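Local coordinates for protein insulinase family protease (Yersinia pestis, PDB 3GO9) that belongs to the insulinase (M16) family of proteases and is predicted to hydrolyse peptide bonds, at residues D374-L379 / K413-F418; S393-S398 / V403-P408; L443-P446 / E451-V454; P170-R175 / V323-A328. One frame throughout, in Å; residues are numbered along the deposited sequence. Where two conformers were deposited one is given.

In the fold
The four contacts illustrate how chemistry follows position in a two-part M16 chain. Contact 1 is buried and rests on the two methyls of one leucine between two helices, whereas contact 2, at the surface, ties the end of helix 388-401 to the following loop with hydrogen bonds and a salt bridge. The two touch where Leu379 packs on Pro408, and contact 2 is nested in the loop that contact 1 closes. Contacts 3 and 4, partly buried, reach the same five-stranded sheet and meet at Met444 and Trp171. Contact 3 joins an amide hydrogen bond to an apolar patch; contact 4, between the two family regions, has an aromatic pair and two arginines sharing an aspartate.

Contact 1: D374-L379 / K413-F418; sequences DQLSKL and KLRQAF
Helices 362-377 and 408-421 approach most closely at Leu376 and Gln416, whose CA atoms are 7.6 Å apart. Leu376 does nearly all the touching from its side. Its CG lies anti to the backbone N (chi1 -179°), which carries both methyls across to the CB-CG root of Arg415. CD1 comes nearest, 3.8 Å from Arg415 CG, while CD2 also sits over the start of Gln416, 3.5 Å from its backbone N. The chain of Gln416 is bent at chi2 (57°) and curls round the same methyl, leaving OE1 3.5 Å from Leu376 CD2. Its amide nitrogen is bound elsewhere, to Asn373 and Ser420, so a polar link back to helix 362-377 flanks the apolar contact. Arg415 likewise lends only its CB and CG here, its charged end making a cation-pi contact with Trp290. Close by, the last turn of helix 362-377 is tied by Ser377 OG, which donates to Asp374 O over 2.6 Å, in the carbonyl plane. With Tyr411 and Leu419 also against Leu376, the arrangement is one of helix-helix packing, a leucine lodged among side chains of the opposing helix.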
loop_
_atom_site.group_PDB
_atom_site.type_symbol
_atom_site.label_atom_id
_atom_site.label_comp_id
_atom_site.label_asym_id
_atom_site.label_seq_id
_atom_site.Cartn_x
_atom_site.Cartn_y
_atom_site.Cartn_z
ATOM N N ASP A 374 8.636 20.308 14.525
ATOM C CA ASP A 374 8.569 21.149 13.323
ATOM C C ASP A 374 7.599 20.575 12.291
ATOM O O ASP A 374 6.714 21.263 11.791
ATOM C CB ASP A 374 9.957 21.302 12.690
ATOM C CG ASP A 374 9.951 22.304 11.524
ATOM O OD1 ASP A 374 9.562 23.468 11.765
ATOM O OD2 ASP A 374 10.317 21.918 10.399
ATOM N N GLN A 375 7.758 19.297 12.004
ATOM C CA GLN A 375 6.877 18.610 11.067
ATOM C C GLN A 375 5.427 18.679 11.469
ATOM O O GLN A 375 4.578 18.932 10.645
ATOM C CB GLN A 375 7.295 17.181 10.918
ATOM C CG GLN A 375 8.741 17.032 10.453
ATOM C CD GLN A 375 9.231 15.601 10.577
ATOM O OE1 GLN A 375 8.438 14.669 10.750
ATOM N NE2 GLN A 375 10.542 15.419 10.473
ATOM N N LEU A 376 5.124 18.514 12.759
ATOM C CA LEU A 376 3.758 18.654 13.215
ATOM C C LEU A 376 3.244 20.072 13.045
ATOM O O LEU A 376 2.083 20.279 12.720
ATOM C CB LEU A 376 3.635 18.211 14.680
ATOM C CG LEU A 376 2.242 18.285 15.292
ATOM C CD1 LEU A 376 1.252 17.415 14.547
ATOM C CD2 LEU A 376 2.340 17.881 16.768
ATOM N N SER A 377 4.109 21.063 13.231
ATOM C CA SER A 377 3.661 22.456 13.123
ATOM C C SER A 377 3.244 22.734 11.666
ATOM O O SER A 377 2.409 23.613 11.415
ATOM C CB SER A 377 4.745 23.428 13.609
ATOM O OG SER A 377 5.821 23.572 12.673
ATOM N N LYS A 378 3.799 21.946 10.756
ATOM C CA LYS A 378 3.585 22.079 9.298
ATOM C C LYS A 378 2.393 21.235 8.791
ATOM O O LYS A 378 2.079 21.280 7.598
ATOM C CB LYS A 378 4.860 21.672 8.530
ATOM C CG LYS A 378 6.160 22.469 8.877
ATOM C CD LYS A 378 6.153 23.938 8.494
ATOM C CE LYS A 378 7.512 24.673 8.870
ATOM N NZ LYS A 378 8.767 23.914 8.438
ATOM N N LEU A 379 1.739 20.474 9.677
ATOM C CA LEU A 379 0.619 19.588 9.314
ATOM C C LEU A 379 -0.371 20.169 8.299
ATOM O O LEU A 379 -0.664 19.549 7.258
ATOM C CB LEU A 379 -0.163 19.172 10.580
ATOM C CG LEU A 379 -1.291 18.158 10.375
ATOM C CD1 LEU A 379 -0.699 16.850 9.860
ATOM C CD2 LEU A 379 -2.093 17.938 11.665
ATOM N N LYS A 413 -3.678 17.151 18.190
ATOM C CA LYS A 413 -3.701 17.118 19.607
ATOM C C LYS A 413 -3.005 15.856 20.162
ATOM O O LYS A 413 -2.144 15.928 21.059
ATOM C CB LYS A 413 -5.137 17.186 20.112
ATOM C CG LYS A 413 -5.307 17.106 21.592
ATOM C CD LYS A 413 -6.745 17.049 21.978
ATOM C CE LYS A 413 -7.392 15.739 21.649
ATOM N NZ LYS A 413 -8.873 15.852 21.798
ATOM N N LEU A 414 -3.404 14.697 19.659
ATOM C CA LEU A 414 -2.793 13.459 20.146
ATOM C C LEU A 414 -1.297 13.374 19.834
ATOM O O LEU A 414 -0.502 12.924 20.676
ATOM C CB LEU A 414 -3.560 12.255 19.607
ATOM C CG LEU A 414 -4.999 12.106 20.125
ATOM C CD1 LEU A 414 -5.676 10.814 19.495
ATOM C CD2 LEU A 414 -5.100 11.970 21.620
ATOM N N ARG A 415 -0.889 13.806 18.637
ATOM C CA ARG A 415 0.520 13.765 18.223
ATOM C C ARG A 415 1.334 14.753 19.071
ATOM O O ARG A 415 2.442 14.428 19.525
ATOM C CB ARG A 415 0.656 14.145 16.735
ATOM C CG ARG A 415 2.111 14.066 16.196
ATOM C CD ARG A 415 2.562 12.698 16.057
ATOM N NE ARG A 415 3.898 12.675 15.498
ATOM C CZ ARG A 415 4.631 11.582 15.327
ATOM N NH1 ARG A 415 4.204 10.381 15.690
ATOM N NH2 ARG A 415 5.820 11.705 14.774
ATOM N N GLN A 416 0.794 15.958 19.296
ATOM C CA GLN A 416 1.469 16.899 20.211
ATOM C C GLN A 416 1.678 16.268 21.585
ATOM O O GLN A 416 2.720 16.425 22.212
ATOM C CB GLN A 416 0.751 18.243 20.383
ATOM C CG GLN A 416 1.599 19.302 21.108
ATOM C CD GLN A 416 2.956 19.574 20.381
ATOM O OE1 GLN A 416 2.985 20.239 19.342
ATOM N NE2 GLN A 416 4.051 19.017 20.904
ATOM N N ALA A 417 0.667 15.622 22.120
ATOM C CA ALA A 417 0.798 15.059 23.449
ATOM C C ALA A 417 1.818 13.933 23.454
ATOM O O ALA A 417 2.604 13.811 24.422
ATOM C CB ALA A 417 -0.552 14.585 23.967
ATOM N N PHE A 418 1.833 13.110 22.397
ATOM C CA PHE A 418 2.862 12.076 22.246
ATOM C C PHE A 418 4.291 12.711 22.265
ATOM O O PHE A 418 5.169 12.286 23.029
ATOM C CB PHE A 418 2.594 11.298 20.966
ATOM C CG PHE A 418 3.710 10.424 20.557
ATOM C CD1 PHE A 418 3.998 9.284 21.281
ATOM C CD2 PHE A 418 4.520 10.776 19.510
ATOM C CE1 PHE A 418 5.049 8.527 20.924
ATOM C CE2 PHE A 418 5.603 10.025 19.200
ATOM C CZ PHE A 418 5.854 8.918 19.928
#

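Contact 2: S393-S398 / V403-P408; sequences SQRLRS and VVDIAP
The guanidinium of Arg395 meets the carboxylate of Asp405 at its edge, near its own plane, and the two flat groups stand 76° apart. Arg395 NH1 donates to Asp405 OD2 over 3.0 Å in a salt bridge that reaches the oxygen from well above the carboxylate plane (55° out of it). A water reinforces this link, accepting from Arg395 NH1 at 3.1 Å and donating to Asp405 O at 2.7 Å, so that NH1 is joined to both the side chain and the backbone of one residue. Elsewhere the guanidinium is engaged by Gln38, which binds NH2, and by Trp26 of strand 26-30, a cation-pi partner; together these should fix its rotation. The guanidinium of Arg397 has a different neighbour: the carbonyl oxygen of Ser393 lies over one face, offset toward the rim. Three residues beyond Arg395 on the helix, Ser398 grips Val403 twice. A chi1 near 180° sets OG on the side of the serine's own carbonyl, from where it donates to Val403 O over a short 2.5 Å, while Val403 N returns a bond of 3.1 Å to Ser398 O. The serine hydroxyl also lies 3.6 Å from Asp405 CB. That backbone bond, reaching five residues back, is the 6→1 bond of a helix C-terminus, consistent with a Schellman motif, here extended by a serine and an arginine that hold the departing loop against the helix.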
loop_
_atom_site.group_PDB
_atom_site.type_symbol
_atom_site.label_atom_id
_atom_site.label_comp_id
_atom_site.label_asym_id
_atom_site.label_seq_id
_atom_site.Cartn_x
_atom_site.Cartn_y
_atom_site.Cartn_z
ATOM N N SER A 393 -4.403 7.992 -2.555
ATOM C CA SER A 393 -3.583 6.825 -2.250
ATOM C C SER A 393 -3.449 6.611 -0.761
ATOM O O SER A 393 -3.389 5.482 -0.290
ATOM C CB SER A 393 -2.246 6.847 -2.973
ATOM O OG SER A 393 -1.556 8.011 -2.668
ATOM N N GLN A 394 -3.392 7.703 0.006
ATOM C CA GLN A 394 -3.346 7.601 1.458
ATOM C C GLN A 394 -4.595 6.944 2.004
ATOM O O GLN A 394 -4.504 6.062 2.871
ATOM C CB GLN A 394 -3.147 8.980 2.095
ATOM C CG GLN A 394 -1.744 9.523 1.924
ATOM C CD GLN A 394 -1.454 10.808 2.668
ATOM O OE1 GLN A 394 -2.300 11.351 3.405
ATOM N NE2 GLN A 394 -0.250 11.356 2.422
ATOM N N ARG A 395 -5.773 7.349 1.480
ATOM C CA ARG A 395 -7.016 6.741 1.931
ATOM C C ARG A 395 -7.070 5.249 1.594
ATOM O O ARG A 395 -7.439 4.463 2.455
ATOM C CB ARG A 395 -8.226 7.440 1.309
ATOM C CG ARG A 395 -9.552 6.896 1.842
ATOM C CD ARG A 395 -9.788 7.158 3.277
ATOM N NE ARG A 395 -11.177 6.875 3.637
ATOM C CZ ARG A 395 -11.699 7.142 4.840
ATOM N NH1 ARG A 395 -10.967 7.744 5.798
ATOM N NH2 ARG A 395 -12.978 6.845 5.089
ATOM N N LEU A 396 -6.701 4.869 0.361
ATOM C CA LEU A 396 -6.729 3.439 -0.013
ATOM C C LEU A 396 -5.743 2.661 0.868
ATOM O O LEU A 396 -6.020 1.542 1.302
ATOM C CB LEU A 396 -6.383 3.245 -1.477
ATOM C CG LEU A 396 -7.380 3.767 -2.501
ATOM C CD1 LEU A 396 -7.151 3.173 -3.872
ATOM C CD2 LEU A 396 -8.852 3.587 -2.069
ATOM N N ARG A 397 -4.603 3.257 1.162
ATOM C CA ARG A 397 -3.631 2.566 2.026
ATOM C C ARG A 397 -4.194 2.365 3.409
ATOM O O ARG A 397 -4.138 1.267 3.982
ATOM C CB ARG A 397 -2.328 3.288 2.084
ATOM C CG ARG A 397 -1.256 2.490 2.875
ATOM C CD ARG A 397 0.160 3.113 2.741
ATOM N NE ARG A 397 0.328 3.820 1.461
ATOM C CZ ARG A 397 0.452 5.145 1.293
ATOM N NH1 ARG A 397 0.580 5.625 0.051
ATOM N NH2 ARG A 397 0.471 6.001 2.320
ATOM N N SER A 398 -4.860 3.393 3.920
ATOM C CA SER A 398 -5.527 3.282 5.194
ATOM C C SER A 398 -6.574 2.190 5.217
ATOM O O SER A 398 -6.672 1.405 6.174
ATOM C CB SER A 398 -6.164 4.628 5.541
ATOM O OG SER A 398 -6.810 4.581 6.795
ATOM N N VAL A 403 -4.732 0.902 8.531
ATOM C CA VAL A 403 -3.927 1.867 9.278
ATOM C C VAL A 403 -4.814 3.123 9.438
ATOM O O VAL A 403 -5.085 3.839 8.467
ATOM C CB VAL A 403 -2.630 2.235 8.540
ATOM C CG1 VAL A 403 -1.794 3.156 9.390
ATOM C CG2 VAL A 403 -1.834 0.963 8.229
ATOM N N VAL A 404 -5.252 3.370 10.665
ATOM C CA VAL A 404 -6.393 4.288 10.940
ATOM C C VAL A 404 -6.248 5.748 10.475
ATOM O O VAL A 404 -5.161 6.364 10.589
ATOM C CB VAL A 404 -6.797 4.262 12.476
ATOM C CG1 VAL A 404 -5.726 4.890 13.324
ATOM C CG2 VAL A 404 -8.180 4.923 12.663
ATOM N N ASP A 405 -7.353 6.288 9.962
ATOM C CA ASP A 405 -7.445 7.693 9.482
ATOM C C ASP A 405 -8.329 8.518 10.405
ATOM O O ASP A 405 -9.524 8.275 10.522
ATOM C CB ASP A 405 -7.997 7.724 8.036
ATOM C CG ASP A 405 -8.020 9.093 7.423
ATOM O OD1 ASP A 405 -7.830 10.098 8.186
ATOM O OD2 ASP A 405 -8.366 9.140 6.165
ATOM N N ILE A 406 -7.721 9.443 11.125
ATOM C CA ILE A 406 -8.403 10.171 12.165
ATOM C C ILE A 406 -8.599 11.640 11.814
ATOM O O ILE A 406 -7.858 12.158 10.990
ATOM C CB ILE A 406 -7.716 10.036 13.552
ATOM C CG1 ILE A 406 -6.312 10.557 13.607
ATOM C CG2 ILE A 406 -7.813 8.566 13.958
ATOM C CD1 ILE A 406 -5.786 10.630 15.034
ATOM N N ALA A 407 -9.563 12.298 12.469
ATOM C CA ALA A 407 -9.769 13.746 12.258
ATOM C C ALA A 407 -8.463 14.490 12.443
ATOM O O ALA A 407 -7.727 14.235 13.389
ATOM C CB ALA A 407 -10.828 14.281 13.237
ATOM N N PRO A 408 -8.166 15.444 11.554
ATOM C CA PRO A 408 -6.838 16.054 11.641
ATOM C C PRO A 408 -6.650 16.888 12.905
ATOM O O PRO A 408 -5.530 16.935 13.426
ATOM C CB PRO A 408 -6.747 16.900 10.349
ATOM C CG PRO A 408 -8.165 16.994 9.826
ATOM C CD PRO A 408 -8.867 15.741 10.285
HETATM O O HOH W 1 -11.474 7.468 8.839
#

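Contact 3: L443-P446 / E451-V454; sequences LMQP and EVNV
Gln445 OE1 takes two hydrogen bonds, one from Val452 N and one with Ser258 OG of the adjacent strand 257-261. The setting is a strand-loop-helix connection: strand 440-446, within the five-stranded mixed sheet, gives way to a loop that doubles back past it before helix 454-465 begins. The bond from Val452 N is 3.0 Å long and almost straight, 177° at the hydrogen, though it arrives from the side of the amide C=O rather than along its axis. With chi2 at -176° the Gln445 chain is extended beyond CG, which takes its amide as far as the loop. At the same amide, NE2 is bound by Glu449 and by the carbonyl of Pro450, so both ends of a buried group are satisfied and its flip state is set by its partners. Val452 then closes over the amide, its CG2 3.4 Å from Gln445 NE2. Beyond this polar knot the contact is apolar. Leu443 CD2 packs against Val452 and Val454, 3.6 Å from Val452 CB, the leucine and Val452 side chains crossing at about a right angle. Next to them Asn453 stands at the N-cap, its OD1 capping the N of Ala456. Val454 follows, its CG1 4.0 Å from Leu443 CD2 and 4.1 Å from Leu443 CB.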
loop_
_atom_site.group_PDB
_atom_site.type_symbol
_atom_site.label_atom_id
_atom_site.label_comp_id
_atom_site.label_asym_id
_atom_site.label_seq_id
_atom_site.Cartn_x
_atom_site.Cartn_y
_atom_site.Cartn_z
ATOM N N LEU A 443 19.908 -11.266 1.210
ATOM C CA LEU A 443 20.928 -10.740 0.279
ATOM C C LEU A 443 20.428 -10.949 -1.125
ATOM O O LEU A 443 20.282 -12.104 -1.542
ATOM C CB LEU A 443 22.232 -11.484 0.423
ATOM C CG LEU A 443 23.352 -10.948 -0.493
ATOM C CD1 LEU A 443 23.723 -9.504 -0.205
ATOM C CD2 LEU A 443 24.535 -11.825 -0.386
HETATM N N MSE A 444 20.267 -9.855 -1.858
HETATM C CA MSE A 444 19.946 -9.972 -3.285
HETATM C C MSE A 444 21.274 -9.826 -4.027
HETATM O O MSE A 444 22.030 -8.913 -3.730
HETATM C CB MSE A 444 19.010 -8.883 -3.727
HETATM C CG MSE A 444 18.017 -8.475 -2.708
HETATM SE SE MSE A 444 16.613 -9.809 -2.499
HETATM C CE MSE A 444 15.736 -9.084 -4.065
ATOM N N GLN A 445 21.569 -10.748 -4.931
ATOM C CA GLN A 445 22.738 -10.624 -5.810
ATOM C C GLN A 445 22.346 -10.467 -7.282
ATOM O O GLN A 445 21.292 -10.964 -7.702
ATOM C CB GLN A 445 23.600 -11.828 -5.661
ATOM C CG GLN A 445 24.260 -11.855 -4.302
ATOM C CD GLN A 445 25.195 -12.990 -4.144
ATOM O OE1 GLN A 445 24.837 -14.004 -3.536
ATOM N NE2 GLN A 445 26.405 -12.848 -4.666
ATOM N N PRO A 446 23.174 -9.741 -8.058
ATOM C CA PRO A 446 22.903 -9.694 -9.532
ATOM C C PRO A 446 23.078 -11.041 -10.186
ATOM O O PRO A 446 23.957 -11.811 -9.783
ATOM C CB PRO A 446 23.984 -8.733 -10.043
ATOM C CG PRO A 446 24.361 -7.882 -8.843
ATOM C CD PRO A 446 24.299 -8.858 -7.684
ATOM N N GLU A 451 27.676 -16.841 -5.890
ATOM C CA GLU A 451 26.852 -16.862 -4.691
ATOM C C GLU A 451 27.679 -16.547 -3.469
ATOM O O GLU A 451 28.761 -17.112 -3.262
ATOM C CB GLU A 451 26.151 -18.211 -4.519
ATOM C CG GLU A 451 25.133 -18.201 -3.391
ATOM C CD GLU A 451 24.206 -19.402 -3.399
ATOM O OE1 GLU A 451 24.565 -20.455 -3.975
ATOM O OE2 GLU A 451 23.108 -19.278 -2.822
ATOM N N VAL A 452 27.174 -15.614 -2.658
ATOM C CA VAL A 452 27.767 -15.318 -1.361
ATOM C C VAL A 452 27.242 -16.354 -0.372
ATOM O O VAL A 452 26.062 -16.718 -0.394
ATOM C CB VAL A 452 27.396 -13.900 -0.858
ATOM C CG1 VAL A 452 27.755 -13.722 0.596
ATOM C CG2 VAL A 452 28.047 -12.828 -1.735
ATOM N N ASN A 453 28.138 -16.835 0.474
ATOM C CA ASN A 453 27.799 -17.744 1.561
ATOM C C ASN A 453 27.153 -16.941 2.666
ATOM O O ASN A 453 27.855 -16.282 3.439
ATOM C CB ASN A 453 29.083 -18.420 2.074
ATOM C CG ASN A 453 28.832 -19.388 3.199
ATOM O OD1 ASN A 453 27.882 -19.253 3.969
ATOM N ND2 ASN A 453 29.706 -20.383 3.308
ATOM N N VAL A 454 25.822 -16.952 2.733
ATOM C CA VAL A 454 25.122 -16.098 3.681
ATOM C C VAL A 454 25.156 -16.653 5.099
ATOM O O VAL A 454 24.941 -15.934 6.037
ATOM C CB VAL A 454 23.664 -15.763 3.253
ATOM C CG1 VAL A 454 23.684 -14.924 2.003
ATOM C CG2 VAL A 454 22.821 -17.008 3.027
#

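Contact 4: P170-R175 / V323-A328; sequences PWWRYR and VQYQRA
Trp172 and Tyr325 reach toward each other from opposite directions, the indole from helix 170-175 and the phenol from the tip of a hairpin. Their rings meet obliquely, planes at 38° and centroids 5.7 Å apart, and the closest approach is Trp172 CH2 to Tyr325 CE2 at 3.6 Å. Trp172 CG is opposite its backbone N (chi1 -171°), sending the six-membered ring outward to the tyrosine. Tyr325 sits in the type I' turn from Gln324 to Arg327, and with CG beside its backbone N (chi1 -48°) the ring swings toward the helix. The indole nitrogen is held separately by Tyr111. Arg175 and Arg327 cross at about a right angle. Arg175 is bent once, at chi2, whereas two bends, at chi2 and chi3, fold Arg327 back on itself. Arg327 NE lies at the edge of the Arg175 guanidinium, 3.8 Å from Arg175 NH2, and the two planes are nearly perpendicular. The closeness is probably tolerated because Asp274 forms salt bridges with both, one carboxylate oxygen to each, and Ala250 O also accepts from Arg175. A shared anion thus probably stabilises the pair, linking a helix of the insulinase family region to a hairpin of the inactive-domain region.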
loop_
_atom_site.group_PDB
_atom_site.type_symbol
_atom_site.label_atom_id
_atom_site.label_comp_id
_atom_site.label_asym_id
_atom_site.label_seq_id
_atom_site.Cartn_x
_atom_site.Cartn_y
_atom_site.Cartn_z
ATOM N N PRO A 170 12.313 -12.419 -7.683
ATOM C CA PRO A 170 12.677 -13.529 -6.776
ATOM C C PRO A 170 12.394 -13.300 -5.273
ATOM O O PRO A 170 12.022 -14.251 -4.553
ATOM C CB PRO A 170 14.181 -13.677 -7.004
ATOM C CG PRO A 170 14.342 -13.299 -8.481
ATOM C CD PRO A 170 13.338 -12.209 -8.729
ATOM N N TRP A 171 12.497 -12.071 -4.819
ATOM C CA TRP A 171 12.056 -11.737 -3.464
ATOM C C TRP A 171 10.580 -12.119 -3.206
ATOM O O TRP A 171 10.230 -12.683 -2.171
ATOM C CB TRP A 171 12.247 -10.267 -3.145
ATOM C CG TRP A 171 11.481 -9.812 -1.988
ATOM C CD1 TRP A 171 10.396 -9.010 -2.026
ATOM C CD2 TRP A 171 11.647 -10.190 -0.597
ATOM N NE1 TRP A 171 9.884 -8.842 -0.779
ATOM C CE2 TRP A 171 10.638 -9.533 0.125
ATOM C CE3 TRP A 171 12.539 -11.011 0.089
ATOM C CZ2 TRP A 171 10.489 -9.662 1.504
ATOM C CZ3 TRP A 171 12.404 -11.133 1.506
ATOM C CH2 TRP A 171 11.373 -10.455 2.180
ATOM N N TRP A 172 9.698 -11.735 -4.123
ATOM C CA TRP A 172 8.306 -12.085 -3.961
ATOM C C TRP A 172 8.060 -13.587 -3.982
ATOM O O TRP A 172 7.318 -14.078 -3.116
ATOM C CB TRP A 172 7.430 -11.302 -4.973
ATOM C CG TRP A 172 5.958 -11.471 -4.680
ATOM C CD1 TRP A 172 5.034 -12.025 -5.495
ATOM C CD2 TRP A 172 5.261 -11.077 -3.477
ATOM N NE1 TRP A 172 3.794 -12.022 -4.876
ATOM C CE2 TRP A 172 3.905 -11.442 -3.642
ATOM C CE3 TRP A 172 5.642 -10.457 -2.292
ATOM C CZ2 TRP A 172 2.959 -11.224 -2.660
ATOM C CZ3 TRP A 172 4.673 -10.215 -1.321
ATOM C CH2 TRP A 172 3.367 -10.614 -1.504
ATOM N N ARG A 173 8.724 -14.297 -4.876
ATOM C CA ARG A 173 8.673 -15.764 -4.941
ATOM C C ARG A 173 9.099 -16.371 -3.624
ATOM O O ARG A 173 8.429 -17.261 -3.097
ATOM C CB ARG A 173 9.518 -16.347 -6.076
ATOM C CG ARG A 173 9.041 -15.975 -7.451
ATOM C CD ARG A 173 7.583 -16.315 -7.647
ATOM N NE ARG A 173 7.148 -15.999 -8.993
ATOM C CZ ARG A 173 5.885 -16.001 -9.388
ATOM N NH1 ARG A 173 4.906 -16.329 -8.534
ATOM N NH2 ARG A 173 5.610 -15.686 -10.662
ATOM N N TYR A 174 10.131 -15.820 -3.022
ATOM C CA TYR A 174 10.551 -16.306 -1.688
ATOM C C TYR A 174 9.511 -16.001 -0.626
ATOM O O TYR A 174 9.096 -16.875 0.129
ATOM C CB TYR A 174 11.905 -15.670 -1.324
ATOM C CG TYR A 174 12.422 -16.125 0.009
ATOM C CD1 TYR A 174 12.930 -17.416 0.187
ATOM C CD2 TYR A 174 12.366 -15.323 1.099
ATOM C CE1 TYR A 174 13.426 -17.855 1.409
ATOM C CE2 TYR A 174 12.836 -15.768 2.355
ATOM C CZ TYR A 174 13.352 -17.031 2.499
ATOM O OH TYR A 174 13.791 -17.470 3.725
ATOM N N ARG A 175 9.058 -14.746 -0.591
ATOM C CA ARG A 175 8.160 -14.304 0.423
ATOM C C ARG A 175 6.817 -15.012 0.416
ATOM O O ARG A 175 6.234 -15.195 1.479
ATOM C CB ARG A 175 7.965 -12.777 0.360
ATOM C CG ARG A 175 7.245 -12.163 1.537
ATOM C CD ARG A 175 8.050 -12.211 2.806
ATOM N NE ARG A 175 7.271 -11.938 4.028
ATOM C CZ ARG A 175 6.494 -12.824 4.658
ATOM N NH1 ARG A 175 6.282 -14.040 4.161
ATOM N NH2 ARG A 175 5.882 -12.461 5.768
ATOM N N VAL A 323 2.940 -2.133 5.736
ATOM C CA VAL A 323 1.951 -3.041 6.326
ATOM C C VAL A 323 1.168 -3.574 5.155
ATOM O O VAL A 323 0.562 -2.807 4.405
ATOM C CB VAL A 323 1.013 -2.323 7.310
ATOM C CG1 VAL A 323 -0.033 -3.294 7.823
ATOM C CG2 VAL A 323 1.785 -1.746 8.412
ATOM N N GLN A 324 1.191 -4.879 4.965
ATOM C CA GLN A 324 0.583 -5.513 3.813
ATOM C C GLN A 324 0.333 -6.926 4.213
ATOM O O GLN A 324 1.157 -7.511 4.901
ATOM C CB GLN A 324 1.538 -5.504 2.607
ATOM C CG GLN A 324 1.733 -4.191 1.993
ATOM C CD GLN A 324 2.711 -4.222 0.825
ATOM O OE1 GLN A 324 3.342 -5.262 0.520
ATOM N NE2 GLN A 324 2.856 -3.074 0.167
ATOM N N TYR A 325 -0.798 -7.489 3.790
ATOM C CA TYR A 325 -1.176 -8.841 4.155
ATOM C C TYR A 325 -1.133 -9.127 5.650
ATOM O O TYR A 325 -0.752 -10.221 6.046
ATOM C CB TYR A 325 -0.319 -9.869 3.378
ATOM C CG TYR A 325 -0.255 -9.555 1.901
ATOM C CD1 TYR A 325 -1.316 -9.857 1.082
ATOM C CD2 TYR A 325 0.831 -8.860 1.354
ATOM C CE1 TYR A 325 -1.285 -9.528 -0.272
ATOM C CE2 TYR A 325 0.862 -8.516 0.029
ATOM C CZ TYR A 325 -0.202 -8.883 -0.775
ATOM O OH TYR A 325 -0.181 -8.558 -2.095
ATOM N N GLN A 326 -1.534 -8.147 6.459
ATOM C CA GLN A 326 -1.675 -8.268 7.910
ATOM C C GLN A 326 -0.307 -8.463 8.584
ATOM O O GLN A 326 -0.261 -8.944 9.728
ATOM C CB GLN A 326 -2.671 -9.391 8.294
ATOM C CG GLN A 326 -4.068 -9.223 7.647
ATOM C CD GLN A 326 -5.007 -10.467 7.749
ATOM O OE1 GLN A 326 -6.174 -10.388 7.356
ATOM N NE2 GLN A 326 -4.499 -11.599 8.254
ATOM N N ARG A 327 0.785 -8.151 7.862
ATOM C CA ARG A 327 2.150 -8.187 8.453
ATOM C C ARG A 327 2.768 -6.812 8.415
ATOM O O ARG A 327 2.558 -6.076 7.475
ATOM C CB ARG A 327 3.122 -9.094 7.691
ATOM C CG ARG A 327 2.583 -10.359 7.140
ATOM C CD ARG A 327 2.589 -11.472 8.070
ATOM N NE ARG A 327 3.821 -11.671 8.857
ATOM C CZ ARG A 327 3.836 -12.332 10.017
ATOM N NH1 ARG A 327 2.712 -12.867 10.500
ATOM N NH2 ARG A 327 4.957 -12.460 10.712
ATOM N N ALA A 328 3.563 -6.484 9.423
ATOM C CA ALA A 328 4.361 -5.242 9.419
ATOM C C ALA A 328 5.764 -5.667 9.009
ATOM O O ALA A 328 6.309 -6.603 9.622
ATOM C CB ALA A 328 4.392 -4.588 10.801
#